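Local coordinates for twitching motility pilus retraction protein (Geobacter sulfurreducens PCA, PDB 5ZFQ) that probably uses ATP hydrolysis to retract type IV pili, working as a six-subunit motor of the twitching motility system, at residues 30-35 / 44-49; 34-39 / 52-57; 277-282 / 323-328; 314-319 / 329-334. One frame throughout, in Å; residues are numbered along the deposited sequence.

Contact 1: residues 30-35 / 44-49; sequences HQLLTE and LHITTN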
loop_
_atom_site.group_PDB
_atom_site.type_symbol
_atom_site.label_atom_id
_atom_site.label_comp_id
_atom_site.label_asym_id
_atom_site.label_seq_id
_atom_site.Cartn_x
_atom_site.Cartn_y
_atom_site.Cartn_z
ATOM N N HIS A 30 18.575 -18.259 41.142
ATOM C CA HIS A 30 17.950 -19.338 41.884
ATOM C C HIS A 30 17.669 -18.878 43.310
ATOM O O HIS A 30 16.528 -18.932 43.765
ATOM C CB HIS A 30 18.833 -20.585 41.871
ATOM C CG HIS A 30 18.170 -21.792 42.441
ATOM N ND1 HIS A 30 17.981 -21.969 43.794
ATOM C CD2 HIS A 30 17.637 -22.882 41.840
ATOM C CE1 HIS A 30 17.374 -23.125 44.005
ATOM N NE2 HIS A 30 17.146 -23.695 42.833
ATOM N N GLN A 31 18.712 -18.410 43.997
ATOM C CA GLN A 31 18.580 -17.746 45.297
ATOM C C GLN A 31 17.522 -16.655 45.291
ATOM O O GLN A 31 16.683 -16.591 46.189
ATOM C CB GLN A 31 19.903 -17.126 45.720
ATOM C CG GLN A 31 20.945 -18.117 46.089
ATOM C CD GLN A 31 22.269 -17.443 46.394
ATOM O OE1 GLN A 31 23.033 -17.106 45.481
ATOM N NE2 GLN A 31 22.556 -17.244 47.681
ATOM N N LEU A 32 17.569 -15.792 44.283
ATOM C CA LEU A 32 16.672 -14.645 44.258
ATOM C C LEU A 32 15.203 -15.057 44.095
ATOM O O LEU A 32 14.325 -14.518 44.765
ATOM C CB LEU A 32 17.090 -13.661 43.150
ATOM C CG LEU A 32 18.358 -12.832 43.454
ATOM C CD1 LEU A 32 18.690 -11.859 42.326
ATOM C CD2 LEU A 32 18.229 -12.087 44.785
ATOM N N LEU A 33 14.940 -16.018 43.220
ATOM C CA LEU A 33 13.568 -16.437 42.955
ATOM C C LEU A 33 13.068 -17.276 44.113
ATOM O O LEU A 33 11.890 -17.212 44.479
ATOM C CB LEU A 33 13.479 -17.216 41.639
ATOM C CG LEU A 33 13.839 -16.427 40.370
ATOM C CD1 LEU A 33 14.240 -17.376 39.239
ATOM C CD2 LEU A 33 12.666 -15.549 39.960
ATOM N N THR A 34 13.975 -18.069 44.683
ATOM C CA THR A 34 13.638 -18.880 45.836
ATOM C C THR A 34 13.181 -17.926 46.918
ATOM O O THR A 34 12.118 -18.095 47.502
ATOM C CB THR A 34 14.820 -19.734 46.306
ATOM O OG1 THR A 34 15.086 -20.752 45.332
ATOM C CG2 THR A 34 14.497 -20.401 47.631
ATOM N N GLU A 35 13.977 -16.893 47.140
ATOM C CA GLU A 35 13.625 -15.840 48.082
ATOM C C GLU A 35 12.244 -15.240 47.779
ATOM O O GLU A 35 11.403 -15.118 48.681
ATOM C CB GLU A 35 14.692 -14.749 48.064
ATOM C CG GLU A 35 14.299 -13.509 48.818
ATOM C CD GLU A 35 14.644 -13.573 50.292
ATOM O OE1 GLU A 35 14.303 -14.594 50.941
ATOM O OE2 GLU A 35 15.234 -12.587 50.800
ATOM N N LEU A 44 9.575 -9.928 40.901
ATOM C CA LEU A 44 10.971 -9.664 41.227
ATOM C C LEU A 44 11.557 -8.659 40.229
ATOM O O LEU A 44 11.454 -8.840 39.001
ATOM C CB LEU A 44 11.784 -10.967 41.228
ATOM C CG LEU A 44 13.307 -10.792 41.289
ATOM C CD1 LEU A 44 13.755 -10.236 42.670
ATOM C CD2 LEU A 44 14.025 -12.104 40.931
ATOM N N HIS A 45 12.149 -7.584 40.743
ATOM C CA HIS A 45 12.697 -6.572 39.845
ATOM C C HIS A 45 14.203 -6.545 39.907
ATOM O O HIS A 45 14.790 -6.469 40.986
ATOM C CB HIS A 45 12.134 -5.198 40.164
ATOM C CG HIS A 45 10.709 -5.037 39.760
ATOM N ND1 HIS A 45 10.341 -4.487 38.553
ATOM C CD2 HIS A 45 9.559 -5.386 40.385
ATOM C CE1 HIS A 45 9.021 -4.493 38.456
ATOM N NE2 HIS A 45 8.523 -5.032 39.554
ATOM N N ILE A 46 14.810 -6.618 38.726
ATOM C CA ILE A 46 16.263 -6.599 38.582
ATOM C C ILE A 46 16.665 -5.401 37.726
ATOM O O ILE A 46 16.590 -5.440 36.490
ATOM C CB ILE A 46 16.816 -7.908 37.928
ATOM C CG1 ILE A 46 16.308 -9.141 38.683
ATOM C CG2 ILE A 46 18.333 -7.860 37.848
ATOM C CD1 ILE A 46 16.749 -9.173 40.154
ATOM N N THR A 47 17.101 -4.337 38.385
ATOM C CA THR A 47 17.481 -3.155 37.658
ATOM C C THR A 47 18.640 -2.511 38.391
ATOM O O THR A 47 18.823 -2.758 39.586
ATOM C CB THR A 47 16.291 -2.199 37.520
ATOM O OG1 THR A 47 16.556 -1.263 36.473
ATOM C CG2 THR A 47 16.033 -1.457 38.823
ATOM N N THR A 48 19.421 -1.696 37.689
ATOM C CA THR A 48 20.641 -1.127 38.268
ATOM C C THR A 48 20.403 -0.028 39.306
ATOM O O THR A 48 19.394 0.663 39.273
ATOM C CB THR A 48 21.549 -0.551 37.175
ATOM O OG1 THR A 48 20.850 0.480 36.469
ATOM C CG2 THR A 48 21.968 -1.653 36.201
ATOM N N ASN A 49 21.362 0.112 40.220
ATOM C CA ASN A 49 21.394 1.155 41.272
ATOM C C ASN A 49 20.299 0.941 42.296
ATOM O O ASN A 49 19.973 1.815 43.075
ATOM C CB ASN A 49 21.308 2.556 40.661
ATOM C CG ASN A 49 22.431 2.815 39.675
ATOM O OD1 ASN A 49 23.589 2.483 39.935
ATOM N ND2 ASN A 49 22.092 3.383 38.525
#

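Contact 2: residues 34-39 / 52-57; sequences TELVNR and PQIRVD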
loop_
_atom_site.group_PDB
_atom_site.type_symbol
_atom_site.label_atom_id
_atom_site.label_comp_id
_atom_site.label_asym_id
_atom_site.label_seq_id
_atom_site.Cartn_x
_atom_site.Cartn_y
_atom_site.Cartn_z
ATOM N N THR A 34 13.975 -18.069 44.683
ATOM C CA THR A 34 13.638 -18.880 45.836
ATOM C C THR A 34 13.181 -17.926 46.918
ATOM O O THR A 34 12.118 -18.095 47.502
ATOM C CB THR A 34 14.820 -19.734 46.306
ATOM O OG1 THR A 34 15.086 -20.752 45.332
ATOM C CG2 THR A 34 14.497 -20.401 47.631
ATOM N N GLU A 35 13.977 -16.893 47.140
ATOM C CA GLU A 35 13.625 -15.840 48.082
ATOM C C GLU A 35 12.244 -15.240 47.779
ATOM O O GLU A 35 11.403 -15.118 48.681
ATOM C CB GLU A 35 14.692 -14.749 48.064
ATOM C CG GLU A 35 14.299 -13.509 48.818
ATOM C CD GLU A 35 14.644 -13.573 50.292
ATOM O OE1 GLU A 35 14.303 -14.594 50.941
ATOM O OE2 GLU A 35 15.234 -12.587 50.800
ATOM N N LEU A 36 12.020 -14.888 46.510
ATOM C CA LEU A 36 10.740 -14.366 46.041
ATOM C C LEU A 36 9.570 -15.256 46.443
ATOM O O LEU A 36 8.599 -14.789 47.053
ATOM C CB LEU A 36 10.763 -14.204 44.523
ATOM C CG LEU A 36 9.437 -13.814 43.840
ATOM C CD1 LEU A 36 8.914 -12.377 44.186
ATOM C CD2 LEU A 36 9.543 -14.003 42.326
ATOM N N VAL A 37 9.665 -16.539 46.105
ATOM C CA VAL A 37 8.565 -17.467 46.340
ATOM C C VAL A 37 8.342 -17.679 47.834
ATOM O O VAL A 37 7.212 -17.559 48.305
ATOM C CB VAL A 37 8.800 -18.838 45.651
ATOM C CG1 VAL A 37 7.680 -19.802 46.002
ATOM C CG2 VAL A 37 8.888 -18.681 44.138
ATOM N N ASN A 38 9.417 -17.978 48.569
ATOM C CA ASN A 38 9.355 -18.175 50.018
ATOM C C ASN A 38 8.623 -17.046 50.737
ATOM O O ASN A 38 7.879 -17.290 51.699
ATOM C CB ASN A 38 10.758 -18.309 50.607
ATOM C CG ASN A 38 11.352 -19.693 50.412
ATOM O OD1 ASN A 38 10.653 -20.634 50.043
ATOM N ND2 ASN A 38 12.654 -19.819 50.659
ATOM N N ARG A 39 8.813 -15.815 50.263
ATOM C CA ARG A 39 8.261 -14.665 50.972
ATOM C C ARG A 39 6.867 -14.272 50.473
ATOM O O ARG A 39 6.342 -13.218 50.847
ATOM C CB ARG A 39 9.226 -13.481 50.885
ATOM C CG ARG A 39 10.544 -13.778 51.569
ATOM C CD ARG A 39 11.415 -12.577 51.622
ATOM N NE ARG A 39 10.796 -11.527 52.414
ATOM C CZ ARG A 39 11.293 -10.301 52.498
ATOM N NH1 ARG A 39 12.403 -10.000 51.846
ATOM N NH2 ARG A 39 10.679 -9.377 53.212
ATOM N N PRO A 52 17.919 -5.901 44.374
ATOM C CA PRO A 52 16.742 -6.617 43.896
ATOM C C PRO A 52 15.530 -6.234 44.728
ATOM O O PRO A 52 15.634 -6.100 45.954
ATOM C CB PRO A 52 17.127 -8.075 44.101
ATOM C CG PRO A 52 18.625 -8.074 43.945
ATOM C CD PRO A 52 19.059 -6.807 44.609
ATOM N N GLN A 53 14.408 -5.994 44.062
ATOM C CA GLN A 53 13.167 -5.685 44.754
ATOM C C GLN A 53 12.133 -6.775 44.504
ATOM O O GLN A 53 12.000 -7.262 43.375
ATOM C CB GLN A 53 12.645 -4.330 44.301
ATOM C CG GLN A 53 13.633 -3.210 44.519
ATOM C CD GLN A 53 13.102 -2.152 45.469
ATOM O OE1 GLN A 53 12.097 -2.356 46.148
ATOM N NE2 GLN A 53 13.786 -1.024 45.537
ATOM N N ILE A 54 11.422 -7.192 45.549
ATOM C CA ILE A 54 10.262 -8.077 45.343
ATOM C C ILE A 54 8.969 -7.345 45.715
ATOM O O ILE A 54 8.985 -6.394 46.510
ATOM C CB ILE A 54 10.339 -9.393 46.157
ATOM C CG1 ILE A 54 10.237 -9.095 47.663
ATOM C CG2 ILE A 54 11.586 -10.239 45.739
ATOM C CD1 ILE A 54 10.590 -10.276 48.573
ATOM N N ARG A 55 7.860 -7.767 45.113
ATOM C CA ARG A 55 6.569 -7.183 45.429
ATOM C C ARG A 55 5.780 -8.196 46.230
ATOM O O ARG A 55 5.619 -9.328 45.791
ATOM C CB ARG A 55 5.795 -6.778 44.160
ATOM C CG ARG A 55 4.478 -6.039 44.470
ATOM C CD ARG A 55 3.633 -5.750 43.246
ATOM N NE ARG A 55 4.303 -4.958 42.211
ATOM C CZ ARG A 55 4.455 -3.633 42.227
ATOM N NH1 ARG A 55 3.968 -2.909 43.224
ATOM N NH2 ARG A 55 5.076 -3.023 41.222
ATOM N N VAL A 56 5.293 -7.787 47.398
ATOM C CA VAL A 56 4.536 -8.676 48.274
ATOM C C VAL A 56 3.184 -8.080 48.650
ATOM O O VAL A 56 3.119 -7.052 49.327
ATOM C CB VAL A 56 5.312 -8.993 49.572
ATOM C CG1 VAL A 56 4.572 -10.050 50.379
ATOM C CG2 VAL A 56 6.732 -9.447 49.259
ATOM N N ASP A 57 2.107 -8.738 48.228
ATOM C CA ASP A 57 0.754 -8.229 48.453
ATOM C C ASP A 57 0.612 -6.767 48.039
ATOM O O ASP A 57 -0.061 -5.997 48.723
ATOM C CB ASP A 57 0.348 -8.386 49.928
ATOM C CG ASP A 57 0.098 -9.838 50.322
ATOM O OD1 ASP A 57 -0.094 -10.683 49.416
ATOM O OD2 ASP A 57 0.062 -10.132 51.538
#

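Contact 3: residues 277-282 / 323-328; sequences QVRAQL and DKIHQI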
loop_
_atom_site.group_PDB
_atom_site.type_symbol
_atom_site.label_atom_id
_atom_site.label_comp_id
_atom_site.label_asym_id
_atom_site.label_seq_id
_atom_site.Cartn_x
_atom_site.Cartn_y
_atom_site.Cartn_z
ATOM N N GLN A 277 -24.559 -11.480 7.419
ATOM C CA GLN A 277 -24.130 -12.854 7.691
ATOM C C GLN A 277 -23.609 -13.015 9.134
ATOM O O GLN A 277 -23.989 -13.954 9.861
ATOM C CB GLN A 277 -23.034 -13.315 6.729
ATOM C CG GLN A 277 -22.594 -14.739 7.080
ATOM C CD GLN A 277 -21.333 -15.209 6.389
ATOM O OE1 GLN A 277 -20.655 -14.449 5.709
ATOM N NE2 GLN A 277 -21.017 -16.484 6.565
ATOM N N VAL A 278 -22.727 -12.096 9.527
ATOM C CA VAL A 278 -22.000 -12.202 10.779
ATOM C C VAL A 278 -22.947 -12.083 11.960
ATOM O O VAL A 278 -22.818 -12.815 12.944
ATOM C CB VAL A 278 -20.888 -11.146 10.846
ATOM C CG1 VAL A 278 -20.523 -10.808 12.291
ATOM C CG2 VAL A 278 -19.673 -11.643 10.062
ATOM N N ARG A 279 -23.921 -11.189 11.837
ATOM C CA ARG A 279 -24.989 -11.091 12.819
ATOM C C ARG A 279 -25.808 -12.390 12.933
ATOM O O ARG A 279 -26.199 -12.793 14.035
ATOM C CB ARG A 279 -25.916 -9.931 12.463
ATOM C CG ARG A 279 -25.358 -8.546 12.752
ATOM C CD ARG A 279 -26.480 -7.537 12.722
ATOM N NE ARG A 279 -27.195 -7.572 11.448
ATOM C CZ ARG A 279 -26.956 -6.726 10.453
ATOM N NH1 ARG A 279 -26.027 -5.781 10.615
ATOM N NH2 ARG A 279 -27.638 -6.818 9.314
ATOM N N ALA A 280 -26.079 -13.024 11.790
ATOM C CA ALA A 280 -26.818 -14.286 11.760
ATOM C C ALA A 280 -26.006 -15.366 12.446
ATOM O O ALA A 280 -26.535 -16.150 13.224
ATOM C CB ALA A 280 -27.154 -14.689 10.325
ATOM N N GLN A 281 -24.709 -15.377 12.160
ATOM C CA GLN A 281 -23.768 -16.264 12.822
ATOM C C GLN A 281 -23.714 -16.036 14.327
ATOM O O GLN A 281 -23.799 -16.990 15.124
ATOM C CB GLN A 281 -22.373 -16.081 12.241
ATOM C CG GLN A 281 -22.055 -17.017 11.103
ATOM C CD GLN A 281 -20.793 -16.614 10.390
ATOM O OE1 GLN A 281 -20.656 -15.464 9.955
ATOM N NE2 GLN A 281 -19.847 -17.541 10.285
ATOM N N LEU A 282 -23.557 -14.774 14.721
ATOM C CA LEU A 282 -23.454 -14.447 16.130
ATOM C C LEU A 282 -24.702 -14.878 16.869
ATOM O O LEU A 282 -24.622 -15.376 17.994
ATOM C CB LEU A 282 -23.240 -12.955 16.330
ATOM C CG LEU A 282 -21.817 -12.425 16.382
ATOM C CD1 LEU A 282 -21.875 -10.897 16.398
ATOM C CD2 LEU A 282 -21.104 -12.963 17.606
ATOM N N ASP A 323 -30.601 -6.807 13.745
ATOM C CA ASP A 323 -29.824 -5.570 13.823
ATOM C C ASP A 323 -30.475 -4.521 14.737
ATOM O O ASP A 323 -30.649 -3.367 14.371
ATOM C CB ASP A 323 -29.609 -5.015 12.412
ATOM C CG ASP A 323 -28.635 -3.861 12.371
ATOM O OD1 ASP A 323 -27.766 -3.760 13.273
ATOM O OD2 ASP A 323 -28.760 -3.053 11.420
ATOM N N LYS A 324 -30.828 -4.955 15.939
ATOM C CA LYS A 324 -31.378 -4.089 16.970
ATOM C C LYS A 324 -30.522 -4.230 18.230
ATOM O O LYS A 324 -31.045 -4.410 19.327
ATOM C CB LYS A 324 -32.841 -4.459 17.258
ATOM C CG LYS A 324 -33.890 -3.775 16.364
ATOM C CD LYS A 324 -33.365 -2.480 15.716
ATOM C CE LYS A 324 -34.320 -1.922 14.637
ATOM N NZ LYS A 324 -34.388 -2.760 13.395
ATOM N N ILE A 325 -29.206 -4.145 18.057
ATOM C CA ILE A 325 -28.248 -4.530 19.091
ATOM C C ILE A 325 -28.297 -3.680 20.385
ATOM O O ILE A 325 -28.207 -4.215 21.490
ATOM C CB ILE A 325 -26.816 -4.533 18.477
ATOM C CG1 ILE A 325 -26.705 -5.693 17.479
ATOM C CG2 ILE A 325 -25.741 -4.675 19.547
ATOM C CD1 ILE A 325 -25.568 -5.573 16.475
ATOM N N HIS A 326 -28.448 -2.370 20.243
ATOM C CA HIS A 326 -28.645 -1.471 21.380
ATOM C C HIS A 326 -29.712 -1.992 22.359
ATOM O O HIS A 326 -29.545 -1.925 23.584
ATOM C CB HIS A 326 -29.031 -0.071 20.876
ATOM C CG HIS A 326 -30.212 -0.059 19.941
ATOM N ND1 HIS A 326 -30.281 -0.841 18.804
ATOM C CD2 HIS A 326 -31.369 0.648 19.977
ATOM C CE1 HIS A 326 -31.428 -0.619 18.183
ATOM N NE2 HIS A 326 -32.108 0.278 18.876
ATOM N N GLN A 327 -30.794 -2.536 21.802
ATOM C CA GLN A 327 -31.922 -3.040 22.585
ATOM C C GLN A 327 -31.613 -4.250 23.485
ATOM O O GLN A 327 -32.384 -4.556 24.397
ATOM C CB GLN A 327 -33.073 -3.408 21.649
ATOM C CG GLN A 327 -33.676 -2.231 20.902
ATOM C CD GLN A 327 -35.038 -2.561 20.340
ATOM O OE1 GLN A 327 -35.667 -3.536 20.751
ATOM N NE2 GLN A 327 -35.509 -1.750 19.398
ATOM N N ILE A 328 -30.504 -4.935 23.225
ATOM C CA ILE A 328 -30.101 -6.071 24.035
ATOM C C ILE A 328 -30.042 -5.690 25.507
ATOM O O ILE A 328 -30.438 -6.465 26.383
ATOM C CB ILE A 328 -28.722 -6.625 23.569
ATOM C CG1 ILE A 328 -28.887 -7.470 22.302
ATOM C CG2 ILE A 328 -28.035 -7.451 24.661
ATOM C CD1 ILE A 328 -27.569 -7.818 21.633
#

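Contact 4: residues 314-319 / 329-334; sequences PAIRNL and YSQMQV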
loop_
_atom_site.group_PDB
_atom_site.type_symbol
_atom_site.label_atom_id
_atom_site.label_comp_id
_atom_site.label_asym_id
_atom_site.label_seq_id
_atom_site.Cartn_x
_atom_site.Cartn_y
_atom_site.Cartn_z
ATOM N N PRO A 314 -33.830 -16.626 23.386
ATOM C CA PRO A 314 -34.491 -16.421 22.093
ATOM C C PRO A 314 -34.630 -14.944 21.728
ATOM O O PRO A 314 -34.298 -14.558 20.599
ATOM C CB PRO A 314 -35.862 -17.053 22.311
ATOM C CG PRO A 314 -35.597 -18.152 23.257
ATOM C CD PRO A 314 -34.538 -17.640 24.192
ATOM N N ALA A 315 -35.060 -14.138 22.698
ATOM C CA ALA A 315 -35.337 -12.721 22.477
ATOM C C ALA A 315 -34.116 -11.928 22.013
ATOM O O ALA A 315 -34.242 -11.014 21.186
ATOM C CB ALA A 315 -35.916 -12.092 23.756
ATOM N N ILE A 316 -32.946 -12.284 22.542
ATOM C CA ILE A 316 -31.695 -11.578 22.235
ATOM C C ILE A 316 -31.089 -12.030 20.908
ATOM O O ILE A 316 -30.575 -11.217 20.140
ATOM C CB ILE A 316 -30.662 -11.753 23.390
ATOM C CG1 ILE A 316 -31.127 -10.942 24.605
ATOM C CG2 ILE A 316 -29.241 -11.368 22.949
ATOM C CD1 ILE A 316 -30.195 -10.958 25.784
ATOM N N ARG A 317 -31.171 -13.324 20.631
ATOM C CA ARG A 317 -30.661 -13.843 19.369
ATOM C C ARG A 317 -31.378 -13.174 18.201
ATOM O O ARG A 317 -30.761 -12.891 17.166
ATOM C CB ARG A 317 -30.829 -15.361 19.278
ATOM C CG ARG A 317 -30.078 -16.149 20.316
ATOM C CD ARG A 317 -30.157 -17.651 20.019
ATOM N NE ARG A 317 -29.601 -18.432 21.120
ATOM C CZ ARG A 317 -28.299 -18.599 21.336
ATOM N NH1 ARG A 317 -27.403 -18.043 20.521
ATOM N NH2 ARG A 317 -27.888 -19.322 22.377
ATOM N N ASN A 318 -32.680 -12.928 18.376
ATOM C CA ASN A 318 -33.465 -12.204 17.377
ATOM C C ASN A 318 -32.990 -10.741 17.286
ATOM O O ASN A 318 -32.768 -10.219 16.187
ATOM C CB ASN A 318 -34.970 -12.287 17.696
ATOM C CG ASN A 318 -35.553 -13.696 17.475
ATOM O OD1 ASN A 318 -34.816 -14.687 17.338
ATOM N ND2 ASN A 318 -36.878 -13.787 17.455
ATOM N N LEU A 319 -32.796 -10.088 18.427
ATOM C CA LEU A 319 -32.260 -8.731 18.416
ATOM C C LEU A 319 -30.931 -8.625 17.645
ATOM O O LEU A 319 -30.752 -7.708 16.842
ATOM C CB LEU A 319 -32.077 -8.218 19.845
ATOM C CG LEU A 319 -33.371 -8.008 20.637
ATOM C CD1 LEU A 319 -33.060 -7.366 21.996
ATOM C CD2 LEU A 319 -34.389 -7.191 19.832
ATOM N N TYR A 329 -29.578 -4.472 25.765
ATOM C CA TYR A 329 -29.343 -3.990 27.123
ATOM C C TYR A 329 -30.590 -4.085 28.006
ATOM O O TYR A 329 -30.502 -4.357 29.209
ATOM C CB TYR A 329 -28.832 -2.550 27.078
ATOM C CG TYR A 329 -28.383 -2.039 28.424
ATOM C CD1 TYR A 329 -27.168 -2.447 28.979
ATOM C CD2 TYR A 329 -29.177 -1.149 29.146
ATOM C CE1 TYR A 329 -26.763 -1.976 30.217
ATOM C CE2 TYR A 329 -28.777 -0.675 30.375
ATOM C CZ TYR A 329 -27.576 -1.090 30.912
ATOM O OH TYR A 329 -27.198 -0.605 32.143
ATOM N N SER A 330 -31.745 -3.865 27.387
ATOM C CA SER A 330 -33.042 -4.020 28.045
ATOM C C SER A 330 -33.272 -5.427 28.593
ATOM O O SER A 330 -33.708 -5.601 29.736
ATOM C CB SER A 330 -34.161 -3.664 27.071
ATOM O OG SER A 330 -35.426 -4.054 27.580
ATOM N N GLN A 331 -32.983 -6.429 27.768
ATOM C CA GLN A 331 -33.127 -7.820 28.173
ATOM C C GLN A 331 -32.188 -8.173 29.328
ATOM O O GLN A 331 -32.461 -9.076 30.115
ATOM C CB GLN A 331 -32.883 -8.740 26.981
ATOM C CG GLN A 331 -33.969 -8.644 25.945
ATOM C CD GLN A 331 -35.352 -8.926 26.531
ATOM O OE1 GLN A 331 -35.605 -10.016 27.064
ATOM N NE2 GLN A 331 -36.255 -7.936 26.441
ATOM N N MET A 332 -31.090 -7.444 29.448
ATOM C CA MET A 332 -30.123 -7.763 30.482
ATOM C C MET A 332 -30.551 -7.221 31.851
ATOM O O MET A 332 -30.132 -7.739 32.899
ATOM C CB MET A 332 -28.751 -7.223 30.087
ATOM C CG MET A 332 -28.407 -7.530 28.653
ATOM S SD MET A 332 -26.761 -7.027 28.151
ATOM C CE MET A 332 -25.818 -7.154 29.681
ATOM N N GLN A 333 -31.357 -6.178 31.839
ATOM C CA GLN A 333 -31.842 -5.569 33.059
ATOM C C GLN A 333 -32.725 -6.513 33.846
ATOM O O GLN A 333 -32.598 -6.649 35.053
ATOM C CB GLN A 333 -32.611 -4.319 32.711
ATOM C CG GLN A 333 -31.810 -3.044 32.801
ATOM C CD GLN A 333 -32.339 -1.992 31.870
ATOM O OE1 GLN A 333 -33.177 -2.268 31.044
ATOM N NE2 GLN A 333 -31.857 -0.781 32.006
ATOM N N VAL A 334 -33.588 -7.216 33.136
ATOM C CA VAL A 334 -34.534 -8.129 33.750
ATOM C C VAL A 334 -34.168 -9.602 33.726
ATOM O O VAL A 334 -35.000 -10.425 34.061
ATOM C CB VAL A 334 -35.895 -7.998 33.073
ATOM C CG1 VAL A 334 -36.181 -6.544 32.804
ATOM C CG2 VAL A 334 -35.901 -8.763 31.781
#

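Contact 1: residues 30-35 / 44-49
Leu33 and Leu44 mark the nearest backbone approach, CA to CA 7.5 Å, where helix 30-35 passes over strand 44-46 running roughly against it, the two axes 10.0 Å apart at closest and 147° between their directions. The link is purely apolar. CD2 of Leu44 does most of the touching: it meets CD2 of Leu33 at 3.8 Å and CB of Leu32 at 4.1 Å, so one methyl bridges two neighbouring residues of the helix. The Leu33 and Leu44 side chains cross at about a right angle. CG of Leu44 stands anti to the backbone N (chi1 169°), which carries CD2 to the helix, whereas Leu32 and Leu33 both set CG anti to the carbonyl carbon. Farther along the strand, CD1 of Ile46 meets CD1 of Leu32 at 4.0 Å, methyl against methyl, so that Leu32 leans on Leu44 with its base and on Ile46 with its end. All four residues are buried. Leu33 also packs on Phe99 and Ile101 of strand 94-101, and Leu32 on Leu76 of helix 70-79. His45, between the two strand residues that touch the helix, hydrogen-bonds through NE2 to Asp222 of the second subunit and meets His180 of that subunit edge to face. One side of the strand therefore builds the interior while the other serves the subunit interface. A helix laid on an antiparallel sheet through leucine and isoleucine is in keeping with the PAS-like N-terminal domain of PilT-family ATPases.

Contact 2: residues 34-39 / 52-57
Leu36 and Ile54 meet alongside each other, their side chains running in opposite directions, with CD1 of Leu36 3.8 Å from CG2 of Ile54 and equally close to its CB. The far branch of Ile54 serves Arg39: its CD1 lies over one face of the guanidinium, 3.8 Å from NH1 of Arg39, and also touches CD of that arginine at 3.9 Å. This reach follows from chi1 of 67°, which turns CG1 of Ile54 between backbone N and carbonyl carbon and leaves CG2 for Leu36. Arg39, just past the helix end, comes across at about a right angle, its chain bent at chi3. Beside it, CG1 of Val56 rests 3.7 Å from the carbonyl O of Arg39. Farther out, OE2 of Glu35, one turn back on the helix, forms a long, weak ion pair with NH1 of Arg39. Leu36 also packs on Phe107 of strand 105-114. Arg55, whose side chain starts away from the helix, makes salt bridges to Asp222 and Asp224 of the second subunit. Across the helix and strand, then, Arg39 contributes a flat face and aliphatic stem rather than N-H donors, while the ion pair its charge makes with Glu35 is long and weak.

Contact 3: residues 277-282 / 323-328
Arg279 of helix 275-285 lies against Asp323, the C-prime residue of the Schellman motif that closes helix 314-321. The guanidinium and carboxylate planes are only 12° apart and stack, with CB of Asp323 over the centre of one guanidinium face, 3.6 Å from NE of Arg279. The closest charged atoms, Arg279 NH1 and Asp323 OD1, are 3.8 Å apart. This is a long salt bridge of charge alone, because the oxygen lies well out of the guanidinium plane and no N-H points at it. A bend at chi3 (-56°) swings the group over the aspartate, while CD, at the bend, comes 4.3 Å from CD1 of Ile325. In the motif itself, positive phi at Asp323 (63°) turns the chain so that its N bonds to Ile320 O and Lys324 N to Leu319 O, and the turn leaves the aspartate beside the arginine. Shortened to an alanine, Arg279 would lose its guanidinium, which is likely to leave the Asp323 carboxylate without this stacked positive charge and to open a gap beside CD1 of Ile325. Helix 259-268 packs beside the pair, Arg279 on its Val267 and Ile325 on its Asn264. Helix 275-285 also meets the third subunit: Gln277 hydrogen-bonds through NE2 to the carbonyl O of His255 and through OE1 to Arg265 NH1, both of that neighbouring subunit.

Contact 4: residues 314-319 / 329-334
Ile316 and Gln331 carry the apolar part of this contact, between helix 314-319 and the short helix 329-333, whose backbone bonds are mostly weak; the two run nearly antiparallel with axes 10.2 Å apart at closest. Their side chains lie alongside, heading in opposite directions. CB of Gln331 sits against both CD1 and CG1 of Ile316, 3.7 Å from each, and CG of Gln331 lies 3.9 Å from that CG1. Leu319, one turn on from Ala315, adds its CD1 at 4.2 Å from CG of Gln331. The glutamine thus works mainly through its hydrocarbon stem, CB against Ile316 and CG against Ile316 and Leu319. Its polar end does less: a bend at chi2 (-56°) turns the amide aside from the line of the stem, and OE1 comes 3.9 Å from CB of Ala315, a van der Waals touch with a methyl. Hydrogen bonds of helix 314-319 lead away from this contact: NH1 of Arg317 bonds to the carbonyl oxygens of Ser283 and Leu286, and the backbone N of Ile316 to OD1 of Asn313. The pair forms a helical hairpin beside strand 303-310, outermost of its sheet within the chain, where Ile316 and Met332 both pack on Met310. Tyr329 packs on Val260 and Met332 on Ala259 of helix 259-268, while Arg317, on the other helix, packs on Ala364 of the third subunit.

Overall arrangement
Contacts 1 and 2 share helix 29-38 and lay it on adjacent strands of one antiparallel sheet, their centres 8 Å apart. In contact 1 every touching residue is buried and aliphatic, whereas contact 2 runs from a leucine-isoleucine core out to an exposed arginine at the helix end. Contacts 3 and 4 lie on the opposite side of the chain's centre, their centres 48 to 51 Å from those of the first pair, and join through helix 314-321 and the turn that follows it. Both are only partly buried: contact 3 rests on stacked opposite charges, contact 4 on a glutamine stem among aliphatic residues. The first pair borders the second subunit, the other pair the third.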